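Local coordinates for putative D-tyrosyl-tRNA(Tyr) deacylase 2 (Leishmania major, PDB 1TC5), which may hydrolyse D-tyrosyl-tRNA(Tyr) into D-tyrosine and free tRNA, possibly as a defence against harmful D-tyrosine, at residues I53-L58 with Y126-H131; T10-L15 with A100-K105; T72-E77 with E87-M92; F132-V135 with D140-R143. All coordinates share one frame; numbering follows the deposited sequence.

How the interactions relate
Interactions 1 and 4 share helix 119-136 and meet directly: His131 ND1 lies 2.8 Å from Glu141 OE2, a probable hydrogen bond. Their centres are about 14 Å apart. Interaction 1 pairs that helix with helix 55-67, and interaction 4 joins it to the loop that follows. Interaction 2 joins strand 10-18 of the mixed sheet to the loop after strand 93-98, at the dimer interface; its centre is about 16 Å from that of interaction 1, which it touches through Ile11. Interaction 3 joins two parts of the long loop between helix 55-67 and strand 93-98, its centre 20 to 25 Å from the others. Along the chain, interactions 1 and 2 cross, interaction 3 falls within both spans, and interaction 4 follows last.

Interaction 1 of 4, residues I53-L58 with Y126-H131; sequences ITDEAL and YDRFCH
The guanidinium of Arg128 meets the carboxylate of Asp55 at its edge, with the two planes only 27° apart, while the Phe129 ring receives Leu58 CD2 at its own edge. The grip on the aspartate is side-on, using one nitrogen for each oxygen. Arg128 NE donates to Asp55 OD1 at 3.2 Å, on the syn side of OD1 but well out of the carboxylate plane. Arg128 NH2 reaches Asp55 OD2 at 3.1 Å from above the carboxylate plane, so the pairing is somewhat twisted. Arg128 can turn back to the aspartate because its chain bends at chi2 (76°), and its length carries the charge past the apolar layer to the partly exposed Asp55.

This is the packing of two helices, 55-67 and 119-136, with Asp55 in the first turn of the former. Thr54 is the N-cap of that helix: its OG1 accepts a weak bond from Ala57 N at 3.3 Å. The negative charge of Asp55 probably also suits the positive end of the helix dipole.

Beneath the ion pair, Leu58 fills the buried part of the interface with its two branches. CD1 lies against the aliphatic stem of Arg128, 3.4 Å from Arg128 CG, and CD2 approaches Phe129 CB at 4.1 Å. Phe129 itself packs on Ile42 of strand 37-45, and Leu58 also touches Phe132 one turn further along helix 119-136.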
loop_
_atom_site.group_PDB
_atom_site.type_symbol
_atom_site.label_atom_id
_atom_site.label_comp_id
_atom_site.label_asym_id
_atom_site.label_seq_id
_atom_site.Cartn_x
_atom_site.Cartn_y
_atom_site.Cartn_z
ATOM N N ILE A 53 -4.717 -8.465 23.008
ATOM C CA ILE A 53 -5.039 -7.049 22.841
ATOM C C ILE A 53 -6.371 -6.746 23.524
ATOM O O ILE A 53 -7.400 -7.285 23.123
ATOM C CB ILE A 53 -5.097 -6.673 21.321
ATOM C CG1 ILE A 53 -3.760 -6.974 20.626
ATOM C CG2 ILE A 53 -5.447 -5.197 21.138
ATOM C CD1 ILE A 53 -3.843 -7.166 19.110
ATOM N N THR A 54 -6.347 -5.902 24.559
ATOM C CA THR A 54 -7.576 -5.504 25.249
ATOM C C THR A 54 -8.332 -4.457 24.438
ATOM O O THR A 54 -7.889 -4.050 23.358
ATOM C CB THR A 54 -7.297 -4.951 26.681
ATOM O OG1 THR A 54 -6.480 -3.777 26.618
ATOM C CG2 THR A 54 -6.491 -5.939 27.526
ATOM N N ASP A 55 -9.479 -4.032 24.960
ATOM C CA ASP A 55 -10.219 -2.912 24.387
ATOM C C ASP A 55 -9.481 -1.592 24.567
ATOM O O ASP A 55 -9.515 -0.756 23.667
ATOM C CB ASP A 55 -11.607 -2.783 25.027
ATOM C CG ASP A 55 -12.657 -3.616 24.328
ATOM O OD1 ASP A 55 -12.352 -4.283 23.323
ATOM O OD2 ASP A 55 -13.830 -3.663 24.728
ATOM N N GLU A 56 -8.841 -1.392 25.724
ATOM C CA GLU A 56 -8.114 -0.141 25.983
ATOM C C GLU A 56 -6.954 0.008 25.003
ATOM O O GLU A 56 -6.658 1.114 24.560
ATOM C CB GLU A 56 -7.609 -0.061 27.431
ATOM N N ALA A 57 -6.324 -1.116 24.658
ATOM C CA ALA A 57 -5.257 -1.152 23.662
ATOM C C ALA A 57 -5.765 -0.959 22.216
ATOM O O ALA A 57 -5.102 -0.302 21.419
ATOM C CB ALA A 57 -4.471 -2.457 23.782
ATOM N N LEU A 58 -6.923 -1.528 21.878
ATOM C CA LEU A 58 -7.519 -1.298 20.558
ATOM C C LEU A 58 -7.906 0.169 20.372
ATOM O O LEU A 58 -7.684 0.735 19.307
ATOM C CB LEU A 58 -8.766 -2.158 20.333
ATOM C CG LEU A 58 -8.641 -3.510 19.637
ATOM C CD1 LEU A 58 -10.039 -4.077 19.455
ATOM C CD2 LEU A 58 -7.912 -3.451 18.295
ATOM N N TYR A 126 -10.488 -7.437 14.416
ATOM C CA TYR A 126 -10.778 -6.645 13.214
ATOM C C TYR A 126 -12.161 -6.021 13.307
ATOM O O TYR A 126 -12.360 -4.832 13.031
ATOM C CB TYR A 126 -10.747 -7.513 11.958
ATOM C CG TYR A 126 -11.178 -6.786 10.705
ATOM C CD1 TYR A 126 -10.371 -5.798 10.138
ATOM C CD2 TYR A 126 -12.378 -7.078 10.086
ATOM C CE1 TYR A 126 -10.765 -5.102 9.004
ATOM C CE2 TYR A 126 -12.768 -6.398 8.943
ATOM C CZ TYR A 126 -11.961 -5.415 8.403
ATOM O OH TYR A 126 -12.344 -4.743 7.247
ATOM N N ASP A 127 -13.113 -6.856 13.668
ATOM C CA ASP A 127 -14.474 -6.407 13.890
ATOM C C ASP A 127 -14.554 -5.310 14.964
ATOM O O ASP A 127 -15.253 -4.310 14.799
ATOM C CB ASP A 127 -15.329 -7.605 14.282
ATOM C CG ASP A 127 -16.789 -7.279 14.323
ATOM O OD1 ASP A 127 -17.358 -7.047 13.238
ATOM O OD2 ASP A 127 -17.445 -7.234 15.386
ATOM N N ARG A 128 -13.827 -5.512 16.060
ATOM C CA ARG A 128 -13.846 -4.577 17.185
ATOM C C ARG A 128 -13.193 -3.274 16.786
ATOM O O ARG A 128 -13.685 -2.199 17.103
ATOM C CB ARG A 128 -13.148 -5.209 18.388
ATOM C CG ARG A 128 -13.406 -4.543 19.711
ATOM C CD ARG A 128 -14.767 -4.847 20.289
ATOM N NE ARG A 128 -15.022 -4.096 21.522
ATOM C CZ ARG A 128 -16.205 -3.598 21.888
ATOM N NH1 ARG A 128 -17.293 -3.745 21.130
ATOM N NH2 ARG A 128 -16.305 -2.944 23.032
ATOM N N PHE A 129 -12.106 -3.378 16.039
ATOM C CA PHE A 129 -11.386 -2.219 15.555
ATOM C C PHE A 129 -12.220 -1.373 14.588
ATOM O O PHE A 129 -12.201 -0.151 14.680
ATOM C CB PHE A 129 -10.083 -2.652 14.884
ATOM C CG PHE A 129 -9.303 -1.525 14.302
ATOM C CD1 PHE A 129 -8.388 -0.826 15.088
ATOM C CD2 PHE A 129 -9.471 -1.162 12.969
ATOM C CE1 PHE A 129 -7.644 0.217 14.552
ATOM C CE2 PHE A 129 -8.712 -0.113 12.412
ATOM C CZ PHE A 129 -7.816 0.580 13.214
ATOM N N CYS A 130 -12.972 -2.018 13.692
ATOM C CA CYS A 130 -13.831 -1.304 12.763
ATOM C C CYS A 130 -14.997 -0.632 13.504
ATOM O O CYS A 130 -15.370 0.493 13.170
ATOM C CB CYS A 130 -14.355 -2.241 11.662
ATOM S SG CYS A 130 -13.091 -2.933 10.510
ATOM N N HIS A 131 -15.562 -1.327 14.495
ATOM C CA HIS A 131 -16.592 -0.738 15.361
ATOM C C HIS A 131 -16.113 0.565 16.050
ATOM O O HIS A 131 -16.822 1.582 16.060
ATOM C CB HIS A 131 -17.051 -1.769 16.404
ATOM C CG HIS A 131 -17.925 -1.193 17.478
ATOM N ND1 HIS A 131 -19.076 -0.485 17.199
ATOM C CD2 HIS A 131 -17.803 -1.197 18.828
ATOM C CE1 HIS A 131 -19.631 -0.087 18.332
ATOM N NE2 HIS A 131 -18.874 -0.497 19.333
#

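Interaction 2 of 4, residues T10-L15 with A100-K105; sequences TIRVML and ASLGGK
Leu102 and Arg12 account for most of the surface buried here, and Met14 adds a smaller share. Leu102 sits in a short 3-10 turn, 100-103, and directs its side chain at strand 10-15. Its CB lies 3.9 Å from Arg12 CD, so the aliphatic part of the arginine covers the base of the leucine, and the two side chains run obliquely to each other. Leu102 CD1 continues along the strand, 4.1 Å from Arg12 O and 4.5 Å from Met14 N.

Arginine suits its place because it offers both a greasy stem and a polar head. With CG swung away from the backbone N (chi1 174°) and a bend at chi3 (-64°), the guanidinium comes round to the end of the 3-10 turn. There Arg12 NH1 donates to Leu102 O at 2.9 Å with an N-H...O angle of 152°. The oxygen lies in the guanidinium plane, whereas the donor is tilted from the plane of the carbonyl. The charge itself is met by Asp193, which forms a salt bridge with Arg12 NE, while NH1 bonds to the turn.

The contact lies at the dimer interface: Ser101 OG bonds to Thr189 O of the second subunit, and Leu102 packs on that same Thr189. Within the chain, strand 10-18 lies between strands 37-45 and 190-193 in the mixed sheet, and helix 55-67 packs against Ile11 and Leu15.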
loop_
_atom_site.group_PDB
_atom_site.type_symbol
_atom_site.label_atom_id
_atom_site.label_comp_id
_atom_site.label_asym_id
_atom_site.label_seq_id
_atom_site.Cartn_x
_atom_site.Cartn_y
_atom_site.Cartn_z
ATOM N N THR A 10 1.261 -6.690 18.463
ATOM C CA THR A 10 1.402 -5.524 17.601
ATOM C C THR A 10 0.214 -5.377 16.627
ATOM O O THR A 10 -0.214 -6.329 15.996
ATOM C CB THR A 10 2.747 -5.616 16.825
ATOM O OG1 THR A 10 3.846 -5.665 17.752
ATOM C CG2 THR A 10 3.014 -4.366 16.009
ATOM N N ILE A 11 -0.326 -4.177 16.537
ATOM C CA ILE A 11 -1.248 -3.810 15.466
ATOM C C ILE A 11 -0.401 -3.089 14.428
ATOM O O ILE A 11 0.110 -2.005 14.710
ATOM C CB ILE A 11 -2.367 -2.872 15.995
ATOM C CG1 ILE A 11 -3.248 -3.593 17.021
ATOM C CG2 ILE A 11 -3.227 -2.345 14.846
ATOM C CD1 ILE A 11 -3.889 -2.658 18.012
ATOM N N ARG A 12 -0.228 -3.698 13.253
ATOM C CA ARG A 12 0.504 -3.087 12.139
ATOM C C ARG A 12 -0.471 -2.459 11.172
ATOM O O ARG A 12 -1.398 -3.121 10.712
ATOM C CB ARG A 12 1.309 -4.154 11.392
ATOM C CG ARG A 12 2.010 -3.649 10.118
ATOM C CD ARG A 12 3.160 -4.522 9.692
ATOM N NE ARG A 12 4.206 -4.491 10.713
ATOM C CZ ARG A 12 5.170 -5.400 10.838
ATOM N NH1 ARG A 12 5.277 -6.401 9.996
ATOM N NH2 ARG A 12 6.047 -5.288 11.809
ATOM N N VAL A 13 -0.281 -1.179 10.874
ATOM C CA VAL A 13 -1.081 -0.543 9.826
ATOM C C VAL A 13 -0.229 0.119 8.746
ATOM O O VAL A 13 0.779 0.723 9.034
ATOM C CB VAL A 13 -2.107 0.500 10.383
ATOM C CG1 VAL A 13 -3.172 -0.185 11.224
ATOM C CG2 VAL A 13 -1.431 1.610 11.155
ATOM N N MET A 14 -0.681 0.006 7.504
ATOM C CA MET A 14 -0.150 0.781 6.395
ATOM C C MET A 14 -1.239 1.788 5.995
ATOM O O MET A 14 -2.378 1.403 5.737
ATOM C CB MET A 14 0.222 -0.128 5.212
ATOM C CG MET A 14 0.808 0.606 4.011
ATOM S SD MET A 14 1.261 -0.451 2.592
ATOM C CE MET A 14 0.102 0.127 1.361
ATOM N N LEU A 15 -0.874 3.065 5.949
ATOM C CA LEU A 15 -1.822 4.158 5.764
ATOM C C LEU A 15 -1.440 4.915 4.524
ATOM O O LEU A 15 -0.287 5.335 4.395
ATOM C CB LEU A 15 -1.786 5.121 6.963
ATOM C CG LEU A 15 -1.808 4.498 8.360
ATOM C CD1 LEU A 15 -1.453 5.555 9.435
ATOM C CD2 LEU A 15 -3.142 3.853 8.647
ATOM N N ALA A 100 -3.596 -9.283 6.598
ATOM C CA ALA A 100 -2.872 -10.034 7.606
ATOM C C ALA A 100 -1.458 -10.358 7.121
ATOM O O ALA A 100 -0.543 -10.507 7.931
ATOM C CB ALA A 100 -3.636 -11.311 7.938
ATOM N N SER A 101 -1.298 -10.408 5.798
ATOM C CA SER A 101 -0.021 -10.734 5.147
ATOM C C SER A 101 1.110 -9.731 5.420
ATOM O O SER A 101 2.277 -10.029 5.148
ATOM C CB SER A 101 -0.245 -10.840 3.645
ATOM O OG SER A 101 -0.949 -9.708 3.142
ATOM N N LEU A 102 0.763 -8.559 5.957
ATOM C CA LEU A 102 1.731 -7.557 6.469
ATOM C C LEU A 102 2.681 -8.100 7.552
ATOM O O LEU A 102 3.766 -7.527 7.781
ATOM C CB LEU A 102 0.982 -6.349 7.079
ATOM C CG LEU A 102 0.256 -5.399 6.113
ATOM C CD1 LEU A 102 -0.667 -4.439 6.879
ATOM C CD2 LEU A 102 1.266 -4.630 5.240
ATOM N N GLY A 103 2.262 -9.187 8.216
ATOM C CA GLY A 103 3.084 -9.874 9.206
ATOM C C GLY A 103 3.991 -10.945 8.635
ATOM O O GLY A 103 4.800 -11.498 9.369
ATOM N N GLY A 104 3.850 -11.246 7.342
ATOM C CA GLY A 104 4.728 -12.166 6.652
ATOM C C GLY A 104 6.197 -11.749 6.729
ATOM O O GLY A 104 6.505 -10.554 6.734
ATOM N N LYS A 105 7.070 -12.740 6.862
ATOM C CA LYS A 105 8.505 -12.563 6.781
ATOM C C LYS A 105 9.128 -13.575 5.820
ATOM O O LYS A 105 8.661 -14.704 5.701
ATOM C CB LYS A 105 9.157 -12.692 8.169
ATOM C CG LYS A 105 8.739 -11.646 9.196
ATOM C CD LYS A 105 9.226 -12.092 10.571
ATOM C CE LYS A 105 9.703 -10.971 11.457
ATOM N NZ LYS A 105 10.631 -11.546 12.498
#

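Interaction 3 of 4, residues T72-E77 with E87-M92; sequences THFSPE and EECPEM
Phe74 meets Met92 through a CH-pi and a Met-aromatic contact, joining two irregular segments of the loop between helix 55-67 and strand 93-98, the second of them containing a type I beta turn from Cys89 to Met92. The turn is closed by Met92 N donating to Cys89 O at 3.2 Å, and it brings both sulfur residues to the same phenylalanine.

The CH-pi interaction is made by Met92 CG, which lies over one face of the Phe74 ring, 3.8 Å from its centroid and 22° off the normal. Methionine suits this site because its flexible chain, bent at chi2 (-61°), can set a methylene over the ring while the sulfur approaches obliquely.

That sulfur, Met92 SD, is 4.3 Å from the Phe74 centroid. In the second sulfur-aromatic contact Cys89 SG lies farther off, also oblique to the ring, 3.8 Å from Phe74 CD2.

Polar groups are satisfied elsewhere: Ser75 OG bonds to Gln84, and Arg36 NH2 donates to the carbonyl of Phe74. Arg137 NH2 bonds to both Cys89 O and Met92 O, the two ends of the turn. The methyl end of the methionine passes the ring to meet backbone, with Met92 CE 3.6 Å from Phe74 O.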
loop_
_atom_site.group_PDB
_atom_site.type_symbol
_atom_site.label_atom_id
_atom_site.label_comp_id
_atom_site.label_asym_id
_atom_site.label_seq_id
_atom_site.Cartn_x
_atom_site.Cartn_y
_atom_site.Cartn_z
ATOM N N THR A 72 -1.438 15.475 4.311
ATOM C CA THR A 72 -1.433 16.868 3.854
ATOM C C THR A 72 -2.463 17.138 2.756
ATOM O O THR A 72 -2.562 18.258 2.252
ATOM C CB THR A 72 -0.025 17.236 3.295
ATOM O OG1 THR A 72 0.351 16.302 2.279
ATOM C CG2 THR A 72 1.082 17.089 4.383
ATOM N N HIS A 73 -3.265 16.133 2.417
ATOM C CA HIS A 73 -4.171 16.232 1.270
ATOM C C HIS A 73 -5.650 16.470 1.616
ATOM O O HIS A 73 -6.489 16.592 0.737
ATOM C CB HIS A 73 -4.031 14.930 0.510
ATOM C CG HIS A 73 -4.822 13.796 1.095
ATOM N ND1 HIS A 73 -4.273 12.573 1.362
ATOM C CD2 HIS A 73 -6.123 13.697 1.451
ATOM C CE1 HIS A 73 -5.206 11.757 1.814
ATOM N NE2 HIS A 73 -6.339 12.409 1.863
ATOM N N PHE A 74 -5.990 16.503 2.889
ATOM C CA PHE A 74 -7.407 16.608 3.299
ATOM C C PHE A 74 -8.092 17.922 2.920
ATOM O O PHE A 74 -9.300 17.942 2.611
ATOM C CB PHE A 74 -7.569 16.431 4.813
ATOM C CG PHE A 74 -7.119 15.102 5.350
ATOM C CD1 PHE A 74 -7.048 13.965 4.549
ATOM C CD2 PHE A 74 -6.794 14.984 6.691
ATOM C CE1 PHE A 74 -6.666 12.781 5.081
ATOM C CE2 PHE A 74 -6.401 13.792 7.212
ATOM C CZ PHE A 74 -6.330 12.699 6.421
ATOM N N SER A 75 -7.319 19.006 2.955
ATOM C CA SER A 75 -7.844 20.362 2.858
ATOM C C SER A 75 -7.190 21.175 1.731
ATOM O O SER A 75 -6.407 22.111 1.993
ATOM C CB SER A 75 -7.589 21.074 4.194
ATOM O OG SER A 75 -8.076 20.307 5.278
ATOM N N PRO A 76 -7.538 20.864 0.484
ATOM C CA PRO A 76 -6.939 21.552 -0.672
ATOM C C PRO A 76 -7.159 23.075 -0.673
ATOM O O PRO A 76 -6.384 23.810 -1.267
ATOM C CB PRO A 76 -7.598 20.860 -1.886
ATOM C CG PRO A 76 -8.808 20.152 -1.362
ATOM C CD PRO A 76 -8.535 19.852 0.083
ATOM N N GLU A 77 -8.201 23.532 0.016
ATOM C CA GLU A 77 -8.504 24.951 0.197
ATOM C C GLU A 77 -7.554 25.723 1.157
ATOM O O GLU A 77 -7.673 26.940 1.292
ATOM C CB GLU A 77 -9.981 25.081 0.651
ATOM C CG GLU A 77 -10.256 24.938 2.167
ATOM C CD GLU A 77 -10.189 23.500 2.736
ATOM O OE1 GLU A 77 -10.278 22.497 1.984
ATOM O OE2 GLU A 77 -10.070 23.379 3.981
ATOM N N GLU A 87 -8.942 13.392 13.017
ATOM C CA GLU A 87 -9.821 13.944 14.043
ATOM C C GLU A 87 -10.237 15.382 13.704
ATOM O O GLU A 87 -11.404 15.721 13.780
ATOM C CB GLU A 87 -9.158 13.853 15.430
ATOM C CG GLU A 87 -9.941 14.488 16.578
ATOM C CD GLU A 87 -9.196 14.420 17.910
ATOM O OE1 GLU A 87 -8.017 14.855 17.980
ATOM O OE2 GLU A 87 -9.790 13.920 18.906
ATOM N N GLU A 88 -9.301 16.213 13.265
ATOM C CA GLU A 88 -9.638 17.608 12.966
ATOM C C GLU A 88 -10.303 17.763 11.595
ATOM O O GLU A 88 -10.712 18.857 11.243
ATOM C CB GLU A 88 -8.402 18.519 13.089
ATOM C CG GLU A 88 -7.355 18.382 11.991
ATOM C CD GLU A 88 -6.067 19.112 12.343
ATOM O OE1 GLU A 88 -6.140 20.254 12.858
ATOM O OE2 GLU A 88 -4.981 18.534 12.139
ATOM N N CYS A 89 -10.388 16.678 10.824
ATOM C CA CYS A 89 -11.132 16.679 9.560
ATOM C C CYS A 89 -12.196 15.551 9.585
ATOM O O CYS A 89 -12.044 14.536 8.929
ATOM C CB CYS A 89 -10.164 16.534 8.387
ATOM S SG CYS A 89 -8.837 17.774 8.355
ATOM N N PRO A 90 -13.279 15.762 10.337
ATOM C CA PRO A 90 -14.316 14.734 10.553
ATOM C C PRO A 90 -15.004 14.180 9.315
ATOM O O PRO A 90 -15.581 13.095 9.432
ATOM C CB PRO A 90 -15.379 15.448 11.420
ATOM C CG PRO A 90 -15.034 16.938 11.384
ATOM C CD PRO A 90 -13.573 17.022 11.049
ATOM N N GLU A 91 -14.967 14.895 8.195
ATOM C CA GLU A 91 -15.671 14.507 6.979
ATOM C C GLU A 91 -14.877 13.618 6.034
ATOM O O GLU A 91 -15.446 13.098 5.080
ATOM C CB GLU A 91 -16.105 15.752 6.221
ATOM C CG GLU A 91 -17.200 16.534 6.931
ATOM C CD GLU A 91 -17.925 17.471 5.983
ATOM O OE1 GLU A 91 -18.750 16.979 5.171
ATOM O OE2 GLU A 91 -17.665 18.687 6.044
ATOM N N MET A 92 -13.578 13.467 6.286
ATOM C CA MET A 92 -12.756 12.561 5.499
ATOM C C MET A 92 -13.283 11.124 5.680
ATOM O O MET A 92 -13.779 10.759 6.747
ATOM C CB MET A 92 -11.280 12.646 5.921
ATOM C CG MET A 92 -10.544 13.957 5.568
ATOM S SD MET A 92 -10.446 14.349 3.770
ATOM C CE MET A 92 -11.798 15.522 3.608
#

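Interaction 4 of 4, residues F132-V135 with D140-R143; sequences FVRV and DESR
Arg134 and Glu141 reach across from helix and loop with their side chains at about a right angle, and their charged groups meet in a salt bridge at the protein surface. Arg134 NH1 donates to Glu141 OE2 at 3.0 Å, a fairly straight bond with an N-H...O angle of 162°. The oxygen sits in the guanidinium plane, at its edge, but the carboxylate is turned by 45° against that plane. OE2 is met on its anti side, 24° out of the carboxylate plane. One nitrogen, NH1, makes the bond, so the pairing is single rather than two-pronged.

Glutamate has the length for this span: its chain is extended beyond CG, which carries the carboxylate from the loop to the helix. The same oxygen also comes against the stem of the arginine, with Glu141 OE2 3.3 Å from Arg134 CD. OE2 is also bonded to His131 ND1, its strongest polar partner, one turn earlier on helix 119-136, so two residues of that helix grip it. These polar neighbours would probably favour the charged form of the glutamate. The other oxygen, Glu141 OE1, lies 4.0 Å from Val135 CG2, the apolar flank of the contact.

Asp140 OD1 takes two bonds from the same face of its carboxylate plane, from Ser142 N at 3.2 Å and Ser142 OG at 2.8 Å. Aspartate is suited to this because its short side chain can fold back over the following backbone. The first of those bonds makes an Asx turn, and Arg143 N bonding to Asp140 O closes the type I beta turn in which Glu141 sits, beside the last turns of helix 119-136.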
loop_
_atom_site.group_PDB
_atom_site.type_symbol
_atom_site.label_atom_id
_atom_site.label_comp_id
_atom_site.label_asym_id
_atom_site.label_seq_id
_atom_site.Cartn_x
_atom_site.Cartn_y
_atom_site.Cartn_z
ATOM N N PHE A 132 -14.924 0.517 16.651
ATOM C CA PHE A 132 -14.363 1.655 17.360
ATOM C C PHE A 132 -14.131 2.825 16.421
ATOM O O PHE A 132 -14.293 3.959 16.816
ATOM C CB PHE A 132 -13.056 1.273 18.067
ATOM C CG PHE A 132 -13.230 0.425 19.308
ATOM C CD1 PHE A 132 -14.430 0.400 20.027
ATOM C CD2 PHE A 132 -12.156 -0.323 19.789
ATOM C CE1 PHE A 132 -14.561 -0.370 21.178
ATOM C CE2 PHE A 132 -12.282 -1.099 20.939
ATOM C CZ PHE A 132 -13.488 -1.113 21.640
ATOM N N VAL A 133 -13.732 2.551 15.178
ATOM C CA VAL A 133 -13.487 3.621 14.199
ATOM C C VAL A 133 -14.826 4.253 13.812
ATOM O O VAL A 133 -14.961 5.468 13.815
ATOM C CB VAL A 133 -12.685 3.104 12.948
ATOM C CG1 VAL A 133 -12.484 4.205 11.855
ATOM C CG2 VAL A 133 -11.323 2.570 13.381
ATOM N N ARG A 134 -15.825 3.426 13.520
ATOM C CA ARG A 134 -17.180 3.912 13.235
ATOM C C ARG A 134 -17.682 4.851 14.333
ATOM O O ARG A 134 -18.231 5.922 14.045
ATOM C CB ARG A 134 -18.189 2.750 13.121
ATOM C CG ARG A 134 -18.151 1.928 11.831
ATOM C CD ARG A 134 -19.128 0.730 11.877
ATOM N NE ARG A 134 -18.522 -0.495 11.401
ATOM C CZ ARG A 134 -18.658 -1.684 11.958
ATOM N NH1 ARG A 134 -19.380 -1.859 13.056
ATOM N NH2 ARG A 134 -18.054 -2.722 11.395
ATOM N N VAL A 135 -17.481 4.439 15.584
ATOM C CA VAL A 135 -17.967 5.197 16.735
ATOM C C VAL A 135 -17.220 6.533 16.828
ATOM O O VAL A 135 -17.847 7.576 17.009
ATOM C CB VAL A 135 -17.874 4.356 18.040
ATOM C CG1 VAL A 135 -18.151 5.192 19.280
ATOM C CG2 VAL A 135 -18.856 3.188 17.966
ATOM N N ASP A 140 -23.673 6.441 12.005
ATOM C CA ASP A 140 -24.960 5.891 12.440
ATOM C C ASP A 140 -24.987 4.401 12.050
ATOM O O ASP A 140 -25.316 4.022 10.924
ATOM C CB ASP A 140 -26.128 6.671 11.837
ATOM C CG ASP A 140 -27.488 6.184 12.331
ATOM O OD1 ASP A 140 -27.574 5.191 13.110
ATOM O OD2 ASP A 140 -28.537 6.729 11.953
ATOM N N GLU A 141 -24.634 3.564 13.018
ATOM C CA GLU A 141 -24.458 2.138 12.783
ATOM C C GLU A 141 -25.782 1.421 12.461
ATOM O O GLU A 141 -25.749 0.290 11.982
ATOM C CB GLU A 141 -23.721 1.463 13.975
ATOM C CG GLU A 141 -22.216 1.778 14.079
ATOM C CD GLU A 141 -21.487 0.994 15.182
ATOM O OE1 GLU A 141 -21.881 1.107 16.363
ATOM O OE2 GLU A 141 -20.496 0.277 14.897
ATOM N N SER A 142 -26.929 2.083 12.678
ATOM C CA SER A 142 -28.233 1.528 12.295
ATOM C C SER A 142 -28.608 1.791 10.820
ATOM O O SER A 142 -29.598 1.234 10.313
ATOM C CB SER A 142 -29.325 2.052 13.237
ATOM O OG SER A 142 -29.707 3.359 12.866
ATOM N N ARG A 143 -27.845 2.656 10.154
ATOM C CA ARG A 143 -28.082 3.033 8.760
ATOM C C ARG A 143 -27.078 2.402 7.784
ATOM O O ARG A 143 -27.219 2.556 6.572
ATOM C CB ARG A 143 -28.026 4.559 8.643
ATOM C CG ARG A 143 -29.348 5.260 8.951
ATOM C CD ARG A 143 -30.079 5.795 7.711
ATOM N NE ARG A 143 -31.510 5.513 7.754
ATOM C CZ ARG A 143 -32.392 6.143 8.531
ATOM N NH1 ARG A 143 -32.013 7.116 9.357
ATOM N NH2 ARG A 143 -33.675 5.795 8.482
#